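Local coordinates for A rubisco-like protein (PDB 3NWR) that is a Rubisco-like homologue of the ribulose bisphosphate carboxylase large chain, classed as a lyase, whose exact reaction is uncertain, at residues 13-18 with 132-137; 101-106 with 136-141; 308-313 with 341-346. All coordinates share one frame; numbering follows the deposited sequence.

Interaction 1 of 3, residues 13-18 with 132-137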
loop_
_atom_site.group_PDB
_atom_site.type_symbol
_atom_site.label_atom_id
_atom_site.label_comp_id
_atom_site.label_asym_id
_atom_site.label_seq_id
_atom_site.Cartn_x
_atom_site.Cartn_y
_atom_site.Cartn_z
ATOM N N ASP A 13 -24.785 -11.244 -6.516
ATOM C CA ASP A 13 -23.676 -11.987 -7.116
ATOM C C ASP A 13 -22.597 -11.057 -7.671
ATOM O O ASP A 13 -21.662 -11.507 -8.341
ATOM C CB ASP A 13 -24.184 -12.923 -8.224
ATOM C CG ASP A 13 -25.125 -13.993 -7.696
ATOM O OD1 ASP A 13 -26.146 -14.270 -8.362
ATOM O OD2 ASP A 13 -24.847 -14.552 -6.615
ATOM N N THR A 14 -22.733 -9.763 -7.397
ATOM C CA THR A 14 -21.761 -8.784 -7.884
ATOM C C THR A 14 -21.395 -7.784 -6.802
ATOM O O THR A 14 -22.078 -7.663 -5.795
ATOM C CB THR A 14 -22.297 -7.969 -9.078
ATOM O OG1 THR A 14 -23.390 -7.146 -8.644
ATOM C CG2 THR A 14 -22.757 -8.878 -10.200
ATOM N N LEU A 15 -20.298 -7.071 -7.021
ATOM C CA LEU A 15 -20.054 -5.834 -6.300
ATOM C C LEU A 15 -19.876 -4.728 -7.335
ATOM O O LEU A 15 -19.667 -4.997 -8.522
ATOM C CB LEU A 15 -18.830 -5.944 -5.378
ATOM C CG LEU A 15 -17.485 -6.221 -6.054
ATOM C CD1 LEU A 15 -16.864 -4.945 -6.638
ATOM C CD2 LEU A 15 -16.539 -6.874 -5.051
ATOM N N GLU A 16 -19.971 -3.484 -6.893
ATOM C CA GLU A 16 -19.775 -2.358 -7.787
ATOM C C GLU A 16 -18.649 -1.446 -7.315
ATOM O O GLU A 16 -18.420 -1.277 -6.117
ATOM C CB GLU A 16 -21.068 -1.572 -7.956
ATOM C CG GLU A 16 -22.135 -2.393 -8.656
ATOM C CD GLU A 16 -23.449 -1.664 -8.796
ATOM O OE1 GLU A 16 -23.529 -0.469 -8.422
ATOM O OE2 GLU A 16 -24.405 -2.298 -9.288
ATOM N N ALA A 17 -17.952 -0.864 -8.283
ATOM C CA ALA A 17 -16.859 0.050 -7.998
ATOM C C ALA A 17 -17.001 1.277 -8.886
ATOM O O ALA A 17 -17.179 1.144 -10.096
ATOM C CB ALA A 17 -15.526 -0.642 -8.251
ATOM N N ASP A 18 -16.925 2.461 -8.286
ATOM C CA ASP A 18 -17.022 3.717 -9.032
ATOM C C ASP A 18 -15.633 4.315 -9.198
ATOM O O ASP A 18 -14.839 4.305 -8.251
ATOM C CB ASP A 18 -17.892 4.735 -8.283
ATOM C CG ASP A 18 -19.362 4.352 -8.241
ATOM O OD1 ASP A 18 -19.766 3.390 -8.920
ATOM O OD2 ASP A 18 -20.115 5.037 -7.522
ATOM N N LEU A 132 -16.984 1.809 -3.285
ATOM C CA LEU A 132 -17.320 0.401 -3.477
ATOM C C LEU A 132 -18.682 0.126 -2.869
ATOM O O LEU A 132 -19.054 0.732 -1.860
ATOM C CB LEU A 132 -16.301 -0.501 -2.783
ATOM C CG LEU A 132 -14.889 -0.473 -3.368
ATOM C CD1 LEU A 132 -13.908 -1.150 -2.410
ATOM C CD2 LEU A 132 -14.874 -1.152 -4.719
ATOM N N ARG A 133 -19.418 -0.799 -3.474
ATOM C CA ARG A 133 -20.664 -1.272 -2.889
ATOM C C ARG A 133 -20.677 -2.793 -2.894
ATOM O O ARG A 133 -20.621 -3.421 -3.949
ATOM C CB ARG A 133 -21.864 -0.729 -3.662
ATOM C CG ARG A 133 -22.107 0.749 -3.438
ATOM C CD ARG A 133 -23.263 1.258 -4.287
ATOM N NE ARG A 133 -22.949 1.180 -5.709
ATOM C CZ ARG A 133 -22.163 2.049 -6.341
ATOM N NH1 ARG A 133 -21.613 3.056 -5.674
ATOM N NH2 ARG A 133 -21.919 1.908 -7.637
ATOM N N LEU A 134 -20.742 -3.372 -1.702
ATOM C CA LEU A 134 -20.732 -4.819 -1.540
ATOM C C LEU A 134 -22.056 -5.300 -0.956
ATOM O O LEU A 134 -22.627 -4.640 -0.090
ATOM C CB LEU A 134 -19.591 -5.228 -0.595
ATOM C CG LEU A 134 -18.176 -5.381 -1.188
ATOM C CD1 LEU A 134 -17.694 -4.113 -1.862
ATOM C CD2 LEU A 134 -17.182 -5.801 -0.110
ATOM N N PRO A 135 -22.542 -6.462 -1.416
ATOM C CA PRO A 135 -23.730 -7.054 -0.787
ATOM C C PRO A 135 -23.416 -7.476 0.632
ATOM O O PRO A 135 -22.284 -7.866 0.925
ATOM C CB PRO A 135 -24.005 -8.306 -1.636
ATOM C CG PRO A 135 -23.218 -8.135 -2.895
ATOM C CD PRO A 135 -22.038 -7.270 -2.537
ATOM N N ALA A 136 -24.411 -7.404 1.511
ATOM C CA ALA A 136 -24.239 -7.823 2.895
ATOM C C ALA A 136 -23.740 -9.262 3.019
ATOM O O ALA A 136 -22.897 -9.564 3.862
ATOM C CB ALA A 136 -25.553 -7.650 3.661
ATOM N N SER A 137 -24.272 -10.153 2.188
ATOM C CA SER A 137 -23.892 -11.561 2.252
ATOM C C SER A 137 -22.418 -11.774 1.909
ATOM O O SER A 137 -21.790 -12.715 2.386
ATOM C CB SER A 137 -24.785 -12.406 1.337
ATOM O OG SER A 137 -24.729 -11.964 -0.013
#
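Glu16 OE1 is gripped by two nitrogens of Arg133, with NH2 at 3.0 Å from OE1 and NE at 3.2 Å from the same oxygen. Both donors hold OE1 in the guanidinium plane, and the carboxylate stands nearly upright to that plane, 81° away. NH2 meets the anti lone pair of OE1, whereas NE comes from the anti side but out of the carboxylate plane. The end of the same guanidinium takes Asp18: Arg133 NH2 lies 2.9 Å from Asp18 OD1 and Arg133 NH1 3.1 Å from Asp18 OD2, the latter reached from above the carboxylate plane. A bend at chi3 (-65°) swings the guanidinium toward strand 14-23, where its edge meets both acids. Asp18 is further fixed by Thr95 and by a salt bridge to Arg93. Beneath this network strands 14-23 and 126-133 run antiparallel, in the four-stranded sheet of the Rubisco-type N-terminal domain. Glu16 and Arg133 are a hydrogen-bonded pair, with Glu16 N to Arg133 O at 3.0 Å and Arg133 N to Glu16 O at 2.9 Å. The next pair, Ala17 and Leu132, is non-hydrogen-bonded and points to the other face, where Ala17 CB meets Leu132 CD2 at 3.6 Å. Helix 107-114 packs there through Val114 against Leu132. Past the last bridged pair, CG and CD of Pro135, the N-cap of helix 136-139, rest against Thr14 O.

Interaction 2 of 3, residues 101-106 with 136-141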
loop_
_atom_site.group_PDB
_atom_site.type_symbol
_atom_site.label_atom_id
_atom_site.label_comp_id
_atom_site.label_asym_id
_atom_site.label_seq_id
_atom_site.Cartn_x
_atom_site.Cartn_y
_atom_site.Cartn_z
ATOM N N ALA A 101 -17.889 -14.293 -7.988
ATOM C CA ALA A 101 -17.284 -15.601 -8.203
ATOM C C ALA A 101 -15.828 -15.501 -8.690
ATOM O O ALA A 101 -15.048 -16.431 -8.510
ATOM C CB ALA A 101 -18.126 -16.415 -9.188
ATOM N N ASN A 102 -15.467 -14.374 -9.299
ATOM C CA ASN A 102 -14.082 -14.163 -9.728
ATOM C C ASN A 102 -13.129 -14.037 -8.544
ATOM O O ASN A 102 -11.930 -14.323 -8.671
ATOM C CB ASN A 102 -13.950 -12.885 -10.564
ATOM C CG ASN A 102 -14.522 -13.022 -11.956
ATOM O OD1 ASN A 102 -15.112 -14.041 -12.302
ATOM N ND2 ASN A 102 -14.343 -11.985 -12.770
ATOM N N ILE A 103 -13.657 -13.594 -7.401
ATOM C CA ILE A 103 -12.814 -13.177 -6.280
ATOM C C ILE A 103 -12.965 -14.093 -5.069
ATOM O O ILE A 103 -11.996 -14.409 -4.379
ATOM C CB ILE A 103 -13.167 -11.734 -5.842
ATOM C CG1 ILE A 103 -13.336 -10.818 -7.065
ATOM C CG2 ILE A 103 -12.125 -11.183 -4.869
ATOM C CD1 ILE A 103 -13.856 -9.426 -6.726
ATOM N N ASP A 104 -14.199 -14.509 -4.806
ATOM C CA ASP A 104 -14.549 -15.082 -3.514
ATOM C C ASP A 104 -14.108 -14.170 -2.359
ATOM O O ASP A 104 -13.894 -12.976 -2.578
ATOM C CB ASP A 104 -14.055 -16.520 -3.372
ATOM C CG ASP A 104 -15.174 -17.529 -3.604
ATOM O OD1 ASP A 104 -16.346 -17.097 -3.710
ATOM O OD2 ASP A 104 -14.894 -18.743 -3.689
ATOM N N ALA A 105 -14.006 -14.704 -1.144
ATOM C CA ALA A 105 -13.806 -13.845 0.033
ATOM C C ALA A 105 -12.333 -13.596 0.314
ATOM O O ALA A 105 -11.849 -13.822 1.416
ATOM C CB ALA A 105 -14.492 -14.441 1.263
ATOM N N ASN A 106 -11.643 -13.110 -0.703
ATOM C CA ASN A 106 -10.201 -12.932 -0.686
ATOM C C ASN A 106 -9.903 -11.433 -0.709
ATOM O O ASN A 106 -9.980 -10.788 -1.765
ATOM C CB ASN A 106 -9.627 -13.620 -1.934
ATOM C CG ASN A 106 -8.108 -13.697 -1.926
ATOM O OD1 ASN A 106 -7.421 -12.677 -1.824
ATOM N ND2 ASN A 106 -7.574 -14.911 -2.044
ATOM N N ALA A 136 -24.411 -7.404 1.511
ATOM C CA ALA A 136 -24.239 -7.823 2.895
ATOM C C ALA A 136 -23.740 -9.262 3.019
ATOM O O ALA A 136 -22.897 -9.564 3.862
ATOM C CB ALA A 136 -25.553 -7.650 3.661
ATOM N N SER A 137 -24.272 -10.153 2.188
ATOM C CA SER A 137 -23.892 -11.561 2.252
ATOM C C SER A 137 -22.418 -11.774 1.909
ATOM O O SER A 137 -21.790 -12.715 2.386
ATOM C CB SER A 137 -24.785 -12.406 1.337
ATOM O OG SER A 137 -24.729 -11.964 -0.013
ATOM N N TYR A 138 -21.875 -10.897 1.075
ATOM C CA TYR A 138 -20.450 -10.951 0.751
ATOM C C TYR A 138 -19.624 -10.349 1.892
ATOM O O TYR A 138 -18.628 -10.933 2.334
ATOM C CB TYR A 138 -20.190 -10.208 -0.559
ATOM C CG TYR A 138 -18.778 -10.293 -1.096
ATOM C CD1 TYR A 138 -18.188 -11.521 -1.398
ATOM C CD2 TYR A 138 -18.046 -9.133 -1.347
ATOM C CE1 TYR A 138 -16.892 -11.590 -1.918
ATOM C CE2 TYR A 138 -16.754 -9.194 -1.858
ATOM C CZ TYR A 138 -16.186 -10.423 -2.138
ATOM O OH TYR A 138 -14.907 -10.487 -2.656
ATOM N N ARG A 139 -20.040 -9.186 2.377
ATOM C CA ARG A 139 -19.354 -8.543 3.502
ATOM C C ARG A 139 -19.212 -9.492 4.695
ATOM O O ARG A 139 -18.193 -9.504 5.391
ATOM C CB ARG A 139 -20.109 -7.273 3.912
ATOM C CG ARG A 139 -19.358 -6.342 4.865
ATOM C CD ARG A 139 -19.615 -6.680 6.335
ATOM N NE ARG A 139 -18.770 -5.871 7.212
ATOM C CZ ARG A 139 -17.533 -6.212 7.557
ATOM N NH1 ARG A 139 -17.010 -7.352 7.109
ATOM N NH2 ARG A 139 -16.813 -5.421 8.349
ATOM N N ALA A 140 -20.246 -10.295 4.916
ATOM C CA ALA A 140 -20.268 -11.247 6.017
ATOM C C ALA A 140 -19.165 -12.302 5.944
ATOM O O ALA A 140 -18.864 -12.946 6.946
ATOM C CB ALA A 140 -21.651 -11.930 6.091
ATOM N N ARG A 141 -18.567 -12.481 4.768
ATOM C CA ARG A 141 -17.561 -13.513 4.580
ATOM C C ARG A 141 -16.169 -13.003 4.941
ATOM O O ARG A 141 -15.194 -13.741 4.879
ATOM C CB ARG A 141 -17.596 -14.035 3.142
ATOM C CG ARG A 141 -18.927 -14.692 2.785
ATOM C CD ARG A 141 -19.098 -14.853 1.279
ATOM N NE ARG A 141 -18.128 -15.777 0.700
ATOM C CZ ARG A 141 -17.943 -15.949 -0.606
ATOM N NH1 ARG A 141 -18.658 -15.257 -1.489
ATOM N NH2 ARG A 141 -17.034 -16.815 -1.034
HETATM O O HOH W 1 -12.409 -13.596 4.190
#
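The Tyr138 ring turns its hydroxyl edge to Asp104 O, which lies near the ring plane, while the Arg141 guanidinium has Asp104 OD1 at its edge and Ala105 N over one face. Tyr138 OH donates to Asp104 O at 2.7 Å, tilted from the carbonyl plane. With CG anti to the backbone N (chi1 -174°), the tyrosine reaches from helix 136-139 across to the loop, where Ile103 CG2 touches its OH at 3.6 Å. Arg141 NH2 makes a salt bridge of 2.8 Å to Asp104 OD1, nearly straight at the hydrogen (170°) and in the guanidinium plane. The nitrogen nevertheless approaches OD1 from well above the carboxylate plane, and the two planes stand 81° apart. Nearer the backbones, Ala105 CB packs on Arg141 CB at 3.7 Å, and one water donates to both Ala105 O and Arg141 O. The same loop also meets the second subunit, Asn106 ND2 bonding to Thr237 O of that chain. Ala105 is the centre of an inverse gamma turn, and Asn106 after it is the N-cap of helix 107-114, its OD1 accepting from Thr109 N: a tight turn leading into a capped helix, in contact with helix 136-139 and the residues just after it in the N-terminal domain.

Interaction 3 of 3, residues 308-313 with 341-346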
loop_
_atom_site.group_PDB
_atom_site.type_symbol
_atom_site.label_atom_id
_atom_site.label_comp_id
_atom_site.label_asym_id
_atom_site.label_seq_id
_atom_site.Cartn_x
_atom_site.Cartn_y
_atom_site.Cartn_z
ATOM N N TRP A 308 -10.475 -1.714 4.110
ATOM C CA TRP A 308 -9.899 -1.899 5.443
ATOM C C TRP A 308 -10.886 -2.434 6.478
ATOM O O TRP A 308 -10.524 -3.231 7.330
ATOM C CB TRP A 308 -9.130 -0.645 5.909
ATOM C CG TRP A 308 -7.783 -0.695 5.301
ATOM C CD1 TRP A 308 -7.296 0.057 4.255
ATOM C CD2 TRP A 308 -6.775 -1.640 5.621
ATOM N NE1 TRP A 308 -6.016 -0.359 3.939
ATOM C CE2 TRP A 308 -5.679 -1.398 4.771
ATOM C CE3 TRP A 308 -6.684 -2.664 6.573
ATOM C CZ2 TRP A 308 -4.503 -2.151 4.841
ATOM C CZ3 TRP A 308 -5.530 -3.406 6.634
ATOM C CH2 TRP A 308 -4.453 -3.150 5.773
ATOM N N ARG A 309 -12.146 -2.022 6.386
ATOM C CA ARG A 309 -13.124 -2.524 7.339
ATOM C C ARG A 309 -13.364 -4.029 7.175
ATOM O O ARG A 309 -13.720 -4.712 8.137
ATOM C CB ARG A 309 -14.408 -1.708 7.246
ATOM C CG ARG A 309 -14.279 -0.394 8.003
ATOM C CD ARG A 309 -15.388 0.592 7.679
ATOM N NE ARG A 309 -16.698 0.126 8.119
ATOM C CZ ARG A 309 -17.803 0.852 7.997
ATOM N NH1 ARG A 309 -18.969 0.371 8.418
ATOM N NH2 ARG A 309 -17.737 2.068 7.450
ATOM N N LEU A 310 -13.135 -4.555 5.975
ATOM C CA LEU A 310 -13.249 -6.002 5.762
ATOM C C LEU A 310 -12.203 -6.799 6.544
ATOM O O LEU A 310 -12.361 -8.010 6.737
ATOM C CB LEU A 310 -13.187 -6.362 4.271
ATOM C CG LEU A 310 -14.282 -5.731 3.402
ATOM C CD1 LEU A 310 -14.058 -6.046 1.921
ATOM C CD2 LEU A 310 -15.671 -6.197 3.840
ATOM N N SER A 311 -11.133 -6.142 6.989
ATOM C CA SER A 311 -10.129 -6.831 7.810
ATOM C C SER A 311 -10.498 -6.852 9.287
ATOM O O SER A 311 -9.836 -7.510 10.093
ATOM C CB SER A 311 -8.744 -6.203 7.649
ATOM O OG SER A 311 -8.686 -4.946 8.299
ATOM N N GLY A 312 -11.538 -6.111 9.657
ATOM C CA GLY A 312 -12.039 -6.167 11.019
ATOM C C GLY A 312 -11.500 -5.118 11.975
ATOM O O GLY A 312 -11.682 -5.231 13.195
ATOM N N VAL A 313 -10.844 -4.087 11.441
ATOM C CA VAL A 313 -10.367 -2.998 12.295
ATOM C C VAL A 313 -11.522 -2.315 13.048
ATOM O O VAL A 313 -12.660 -2.301 12.576
ATOM C CB VAL A 313 -9.565 -1.951 11.507
ATOM C CG1 VAL A 313 -8.332 -2.603 10.882
ATOM C CG2 VAL A 313 -10.435 -1.296 10.435
ATOM N N THR A 341 -21.239 4.773 8.585
ATOM C CA THR A 341 -22.165 4.168 7.644
ATOM C C THR A 341 -21.886 2.672 7.532
ATOM O O THR A 341 -20.780 2.286 7.165
ATOM C CB THR A 341 -22.012 4.826 6.259
ATOM O OG1 THR A 341 -22.207 6.242 6.379
ATOM C CG2 THR A 341 -23.015 4.240 5.240
ATOM N N PRO A 342 -22.877 1.817 7.853
ATOM C CA PRO A 342 -22.652 0.370 7.697
ATOM C C PRO A 342 -22.291 0.030 6.258
ATOM O O PRO A 342 -22.779 0.674 5.322
ATOM C CB PRO A 342 -24.009 -0.247 8.059
ATOM C CG PRO A 342 -24.654 0.777 8.947
ATOM C CD PRO A 342 -24.225 2.109 8.377
ATOM N N LEU A 343 -21.426 -0.962 6.074
ATOM C CA LEU A 343 -20.983 -1.306 4.727
ATOM C C LEU A 343 -22.137 -1.812 3.859
ATOM O O LEU A 343 -22.145 -1.613 2.644
ATOM C CB LEU A 343 -19.842 -2.337 4.766
ATOM C CG LEU A 343 -18.501 -1.882 5.363
ATOM C CD1 LEU A 343 -17.418 -2.939 5.157
ATOM C CD2 LEU A 343 -18.068 -0.545 4.765
ATOM N N ALA A 344 -23.107 -2.473 4.483
ATOM C CA ALA A 344 -24.274 -2.970 3.756
ATOM C C ALA A 344 -25.481 -2.993 4.678
ATOM O O ALA A 344 -25.336 -2.957 5.897
ATOM C CB ALA A 344 -24.010 -4.360 3.184
ATOM N N ALA A 345 -26.671 -3.047 4.089
ATOM C CA ALA A 345 -27.900 -3.041 4.875
ATOM C C ALA A 345 -27.883 -4.096 5.974
ATOM O O ALA A 345 -27.640 -5.273 5.718
ATOM C CB ALA A 345 -29.113 -3.234 3.971
ATOM N N GLY A 346 -28.129 -3.657 7.204
ATOM C CA GLY A 346 -28.267 -4.558 8.333
ATOM C C GLY A 346 -27.000 -5.169 8.914
ATOM O O GLY A 346 -27.079 -6.063 9.755
#
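Arg309 grips Thr341 O end-on, with both terminal nitrogens on one oxygen: NH1 lies 2.9 Å from Thr341 O and NH2 3.1 Å from it. The two donors come from the same face of the carbonyl plane, and their bonds are bent, with angles at the hydrogen of 145° and 138°. Leu343 covers one face of the guanidinium, its CD2 sitting 3.5 Å from Arg309 CZ and over the centre of the group. The two side chains run antiparallel alongside each other, and Leu343 CD1 reaches Leu310 CD2 at 3.9 Å. In the next shell, Asp349 OD1 forms a salt bridge with Arg309 NH1 and also accepts from Leu343 N, tying the arginine and the loop to one oxygen, while Gln305 takes NH2. Thr341 OG1 is held in turn by Arg337 O. Behind Arg309 the chain leaves helix 301-309 through a type I turn from Arg309 to Gly312, and Ser311 OG donates a hydrogen bond to Trp308 O at 2.7 Å. The contact joins the ends of two successive helices, 301-309 and 329-340, of the TIM-barrel catalytic domain, each followed by a parallel strand of the barrel.

Overall arrangement
Interactions 1 and 2 lie in the N-terminal domain, their centres about 9 Å apart; interaction 3 belongs to the catalytic barrel, its centre about 12 Å from each of theirs. Helix 136-139, which follows the edge strand 126-133, is common to interactions 1 and 2, and Leu15 of interaction 1 packs on Tyr138 and Ile103 of interaction 2. Along the chain both close on this helix before interaction 3 opens. Helix 136-139 and the residues just before it face the barrel: Ala136 meets Ala344, Leu134 meets Leu310, and Arg139 NH2 makes a probable weak bond to Arg309 O. The three contacts therefore form a continuous path from the antiparallel sheet to the barrel's helix ends, while 101-106 extends it to the second subunit.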